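Local coordinates for protein telomerase reverse transcriptase (Takifugu rubripes, PDB 4LMO) that serves as the catalytic subunit of telomerase, lengthening chromosome ends by reverse transcription of its RNA template, and is represented here by its RNA-binding domain, at residues 23-28 with 41-46. Residues are numbered along the deposited sequence; the frame is centred on the assembly and turned at random.
Sequences FLLNRK and RDLIRI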
ATOM      1  N   PHE A  23      -6.199  -5.680  -3.685  1.00 37.49           N
ATOM      2  CA  PHE A  23      -5.013  -4.847  -3.478  1.00 35.58           C
ATOM      3  C   PHE A  23      -4.231  -4.681  -4.781  1.00 35.18           C
ATOM      4  O   PHE A  23      -4.078  -5.637  -5.545  1.00 35.50           O
ATOM      5  CB  PHE A  23      -4.121  -5.447  -2.383  1.00 34.92           C
ATOM      6  CG  PHE A  23      -2.818  -4.722  -2.182  1.00 34.04           C
ATOM      7  CD1 PHE A  23      -2.794  -3.415  -1.707  1.00 33.32           C
ATOM      8  CD2 PHE A  23      -1.610  -5.355  -2.448  1.00 34.07           C
ATOM      9  CE1 PHE A  23      -1.592  -2.751  -1.514  1.00 32.92           C
ATOM     10  CE2 PHE A  23      -0.404  -4.698  -2.252  1.00 33.86           C
ATOM     11  CZ  PHE A  23      -0.395  -3.394  -1.787  1.00 33.07           C
ATOM     12  N   LEU A  24      -3.735  -3.465  -5.007  1.00 33.72           N
ATOM     13  CA  LEU A  24      -3.028  -3.090  -6.238  1.00 33.56           C
ATOM     14  C   LEU A  24      -2.087  -4.156  -6.822  1.00 34.02           C
ATOM     15  O   LEU A  24      -2.180  -4.488  -8.005  1.00 33.83           O
ATOM     16  CB  LEU A  24      -2.276  -1.765  -6.040  1.00 32.44           C
ATOM     17  CG  LEU A  24      -1.317  -1.266  -7.130  1.00 32.68           C
ATOM     18  CD1 LEU A  24      -1.995  -1.103  -8.485  1.00 32.18           C
ATOM     19  CD2 LEU A  24      -0.664   0.039  -6.693  1.00 31.74           C
ATOM     20  N   LEU A  25      -1.189  -4.682  -5.994  1.00 34.23           N
ATOM     21  CA  LEU A  25      -0.163  -5.614  -6.464  1.00 35.10           C
ATOM     22  C   LEU A  25      -0.696  -7.024  -6.752  1.00 36.32           C
ATOM     23  O   LEU A  25       0.019  -7.859  -7.307  1.00 37.22           O
ATOM     24  CB  LEU A  25       1.020  -5.662  -5.488  1.00 34.50           C
ATOM     25  CG  LEU A  25       1.843  -4.394  -5.235  1.00 33.81           C
ATOM     26  CD1 LEU A  25       3.006  -4.702  -4.303  1.00 33.35           C
ATOM     27  CD2 LEU A  25       2.348  -3.778  -6.533  1.00 33.59           C
ATOM     28  N   ASN A  26      -1.947  -7.280  -6.373  1.00 36.97           N
ATOM     29  CA  ASN A  26      -2.611  -8.544  -6.680  1.00 38.19           C
ATOM     30  C   ASN A  26      -3.477  -8.458  -7.933  1.00 39.51           C
ATOM     31  O   ASN A  26      -4.048  -9.460  -8.369  1.00 40.41           O
ATOM     32  CB  ASN A  26      -3.450  -9.022  -5.489  1.00 37.81           C
ATOM     33  CG  ASN A  26      -2.601  -9.564  -4.354  1.00 37.50           C
ATOM     34  OD1 ASN A  26      -1.456  -9.968  -4.553  1.00 37.77           O
ATOM     35  ND2 ASN A  26      -3.163  -9.579  -3.154  1.00 36.73           N
ATOM     36  N   ARG A  27      -3.574  -7.260  -8.504  1.00 40.17           N
ATOM     37  CA  ARG A  27      -4.351  -7.050  -9.722  1.00 41.97           C
ATOM     38  C   ARG A  27      -3.599  -7.541 -10.950  1.00 43.29           C
ATOM     39  O   ARG A  27      -2.366  -7.541 -10.984  1.00 43.78           O
ATOM     40  CB  ARG A  27      -4.738  -5.578  -9.883  1.00 42.55           C
ATOM     41  CG  ARG A  27      -5.977  -5.184  -9.096  1.00 43.27           C
ATOM     42  CD  ARG A  27      -6.102  -3.678  -8.953  1.00 44.10           C
ATOM     43  NE  ARG A  27      -6.564  -3.022 -10.177  1.00 45.43           N
ATOM     44  CZ  ARG A  27      -6.663  -1.703 -10.327  1.00 45.38           C
ATOM     45  NH1 ARG A  27      -6.330  -0.885  -9.331  1.00 44.87           N
ATOM     46  NH2 ARG A  27      -7.094  -1.198 -11.476  1.00 46.06           N
ATOM     47  N   LYS A  28      -4.357  -7.971 -11.952  1.00 44.84           N
ATOM     48  CA  LYS A  28      -3.791  -8.476 -13.193  1.00 46.00           C
ATOM     49  C   LYS A  28      -3.850  -7.422 -14.295  1.00 45.60           C
ATOM     50  O   LYS A  28      -4.767  -6.599 -14.326  1.00 44.87           O
ATOM     51  CB  LYS A  28      -4.520  -9.751 -13.629  1.00 47.62           C
ATOM     52  CG  LYS A  28      -4.273 -10.943 -12.712  1.00 48.46           C
ATOM     53  CD  LYS A  28      -4.833 -12.226 -13.300  1.00 50.30           C
ATOM     54  CE  LYS A  28      -4.246 -13.446 -12.603  1.00 51.17           C
ATOM     55  NZ  LYS A  28      -4.754 -14.720 -13.181  1.00 52.24           N
ATOM     56  N   ARG A  41       8.649  -4.857 -14.833  1.00 42.06           N
ATOM     57  CA  ARG A  41       8.481  -3.875 -15.899  1.00 41.79           C
ATOM     58  C   ARG A  41       7.095  -3.216 -15.855  1.00 39.79           C
ATOM     59  O   ARG A  41       6.969  -2.003 -16.059  1.00 38.04           O
ATOM     60  CB  ARG A  41       8.758  -4.555 -17.246  1.00 44.73           C
ATOM     61  CG  ARG A  41       8.090  -3.963 -18.478  1.00 47.28           C
ATOM     62  CD  ARG A  41       7.963  -5.021 -19.569  1.00 50.69           C
ATOM     63  NE  ARG A  41       6.789  -5.880 -19.383  1.00 53.78           N
ATOM     64  CZ  ARG A  41       6.788  -7.066 -18.770  1.00 55.35           C
ATOM     65  NH1 ARG A  41       5.655  -7.749 -18.665  1.00 56.20           N
ATOM     66  NH2 ARG A  41       7.905  -7.578 -18.263  1.00 55.98           N
ATOM     67  N   ASP A  42       6.068  -4.020 -15.573  1.00 38.71           N
ATOM     68  CA  ASP A  42       4.701  -3.521 -15.415  1.00 37.34           C
ATOM     69  C   ASP A  42       4.599  -2.541 -14.246  1.00 35.22           C
ATOM     70  O   ASP A  42       3.968  -1.489 -14.369  1.00 33.79           O
ATOM     71  CB  ASP A  42       3.711  -4.677 -15.219  1.00 38.36           C
ATOM     72  CG  ASP A  42       3.675  -5.635 -16.400  1.00 40.00           C
ATOM     73  OD1 ASP A  42       3.619  -5.173 -17.561  1.00 40.70           O
ATOM     74  OD2 ASP A  42       3.688  -6.859 -16.162  1.00 41.30           O
ATOM     75  N   LEU A  43       5.231  -2.887 -13.125  1.00 34.00           N
ATOM     76  CA  LEU A  43       5.210  -2.043 -11.929  1.00 32.86           C
ATOM     77  C   LEU A  43       5.891  -0.696 -12.154  1.00 31.74           C
ATOM     78  O   LEU A  43       5.385   0.336 -11.715  1.00 30.83           O
ATOM     79  CB  LEU A  43       5.817  -2.765 -10.717  1.00 32.75           C
ATOM     80  CG  LEU A  43       5.715  -2.027  -9.374  1.00 32.30           C
ATOM     81  CD1 LEU A  43       4.271  -1.693  -9.018  1.00 31.93           C
ATOM     82  CD2 LEU A  43       6.369  -2.826  -8.260  1.00 32.87           C
ATOM     83  N   ILE A  44       7.029  -0.713 -12.844  1.00 31.78           N
ATOM     84  CA  ILE A  44       7.731   0.518 -13.222  1.00 31.39           C
ATOM     85  C   ILE A  44       6.809   1.458 -14.010  1.00 30.90           C
ATOM     86  O   ILE A  44       6.826   2.674 -13.808  1.00 30.73           O
ATOM     87  CB  ILE A  44       9.033   0.208 -13.996  1.00 32.08           C
ATOM     88  CG1 ILE A  44      10.044  -0.455 -13.053  1.00 32.25           C
ATOM     89  CG2 ILE A  44       9.617   1.469 -14.627  1.00 31.78           C
ATOM     90  CD1 ILE A  44      11.275  -1.008 -13.734  1.00 32.76           C
ATOM     91  N   ARG A  45       5.990   0.875 -14.884  1.00 30.92           N
ATOM     92  CA  ARG A  45       4.980   1.609 -15.645  1.00 31.11           C
ATOM     93  C   ARG A  45       3.933   2.268 -14.747  1.00 30.26           C
ATOM     94  O   ARG A  45       3.603   3.441 -14.929  1.00 30.38           O
ATOM     95  CB  ARG A  45       4.291   0.669 -16.641  1.00 32.28           C
ATOM     96  CG  ARG A  45       5.149   0.300 -17.833  1.00 33.59           C
ATOM     97  CD  ARG A  45       5.026   1.373 -18.895  1.00 34.63           C
ATOM     98  NE  ARG A  45       6.233   1.504 -19.692  1.00 35.12           N
ATOM     99  CZ  ARG A  45       6.439   2.458 -20.589  1.00 35.57           C
ATOM    100  NH1 ARG A  45       5.516   3.385 -20.817  1.00 35.58           N
ATOM    101  NH2 ARG A  45       7.579   2.484 -21.259  1.00 36.56           N
ATOM    102  N   ILE A  46       3.423   1.501 -13.785  1.00 29.23           N
ATOM    103  CA  ILE A  46       2.427   1.978 -12.827  1.00 28.38           C
ATOM    104  C   ILE A  46       2.984   3.095 -11.944  1.00 27.66           C
ATOM    105  O   ILE A  46       2.290   4.069 -11.657  1.00 27.95           O
ATOM    106  CB  ILE A  46       1.892   0.820 -11.947  1.00 28.27           C
ATOM    107  CG1 ILE A  46       1.236  -0.257 -12.822  1.00 28.71           C
ATOM    108  CG2 ILE A  46       0.910   1.333 -10.898  1.00 27.37           C
ATOM    109  CD1 ILE A  46       1.020  -1.588 -12.129  1.00 28.85           C
TER
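In the largely helical RNA-binding domain of telomerase, L24 and L25 of a 3-10 turn meet L43 and I46 of helix 40-48 in a small apolar contact. The turn, residues 24-26, follows helix 6-15, whose residues 10-15 form the TFLY motif involved in RNA binding; a two-stranded hairpin, 29-30 with 35-36, then leads the chain back into helix 40-48. The backbones stay apart, with the L25 and L43 CA atoms 8.5 Å from each other, and branched side chains bridge the gap without a hydrogen bond. Two i to i+3 hydrogen bonds, N26 N to F23 O (2.8 Å) and R27 N to L24 O (3.1 Å), hold the turn; from it L24 points at the helix, while L25 comes near through the end of its side chain. On the helix, L43 and I46 are three residues apart and share one face, L43 paired with L25 and I46 with L24. The second pair is loose, L24 CD1 lying 4.5 Å from I46 CG2, the methyl branching from CB. Two longer helices also pack against these residues: L43 touches F76 and L79 of helix 73-85 and W207 of helix 191-220, while L25 reaches L80 and F212 of the same two helices. W207 also contacts L24, and thus touches both sides of the junction. Neither CB of the closer pair points straight across; with CG of L43 anti to its N (chi1 -174°) and CG of L25 anti to its carbonyl carbon (chi1 -62°), the ends of both side chains come nearer, run at a slant to one another and meet through single methyls, L25 CD2 resting 3.8 Å from L43 CD1.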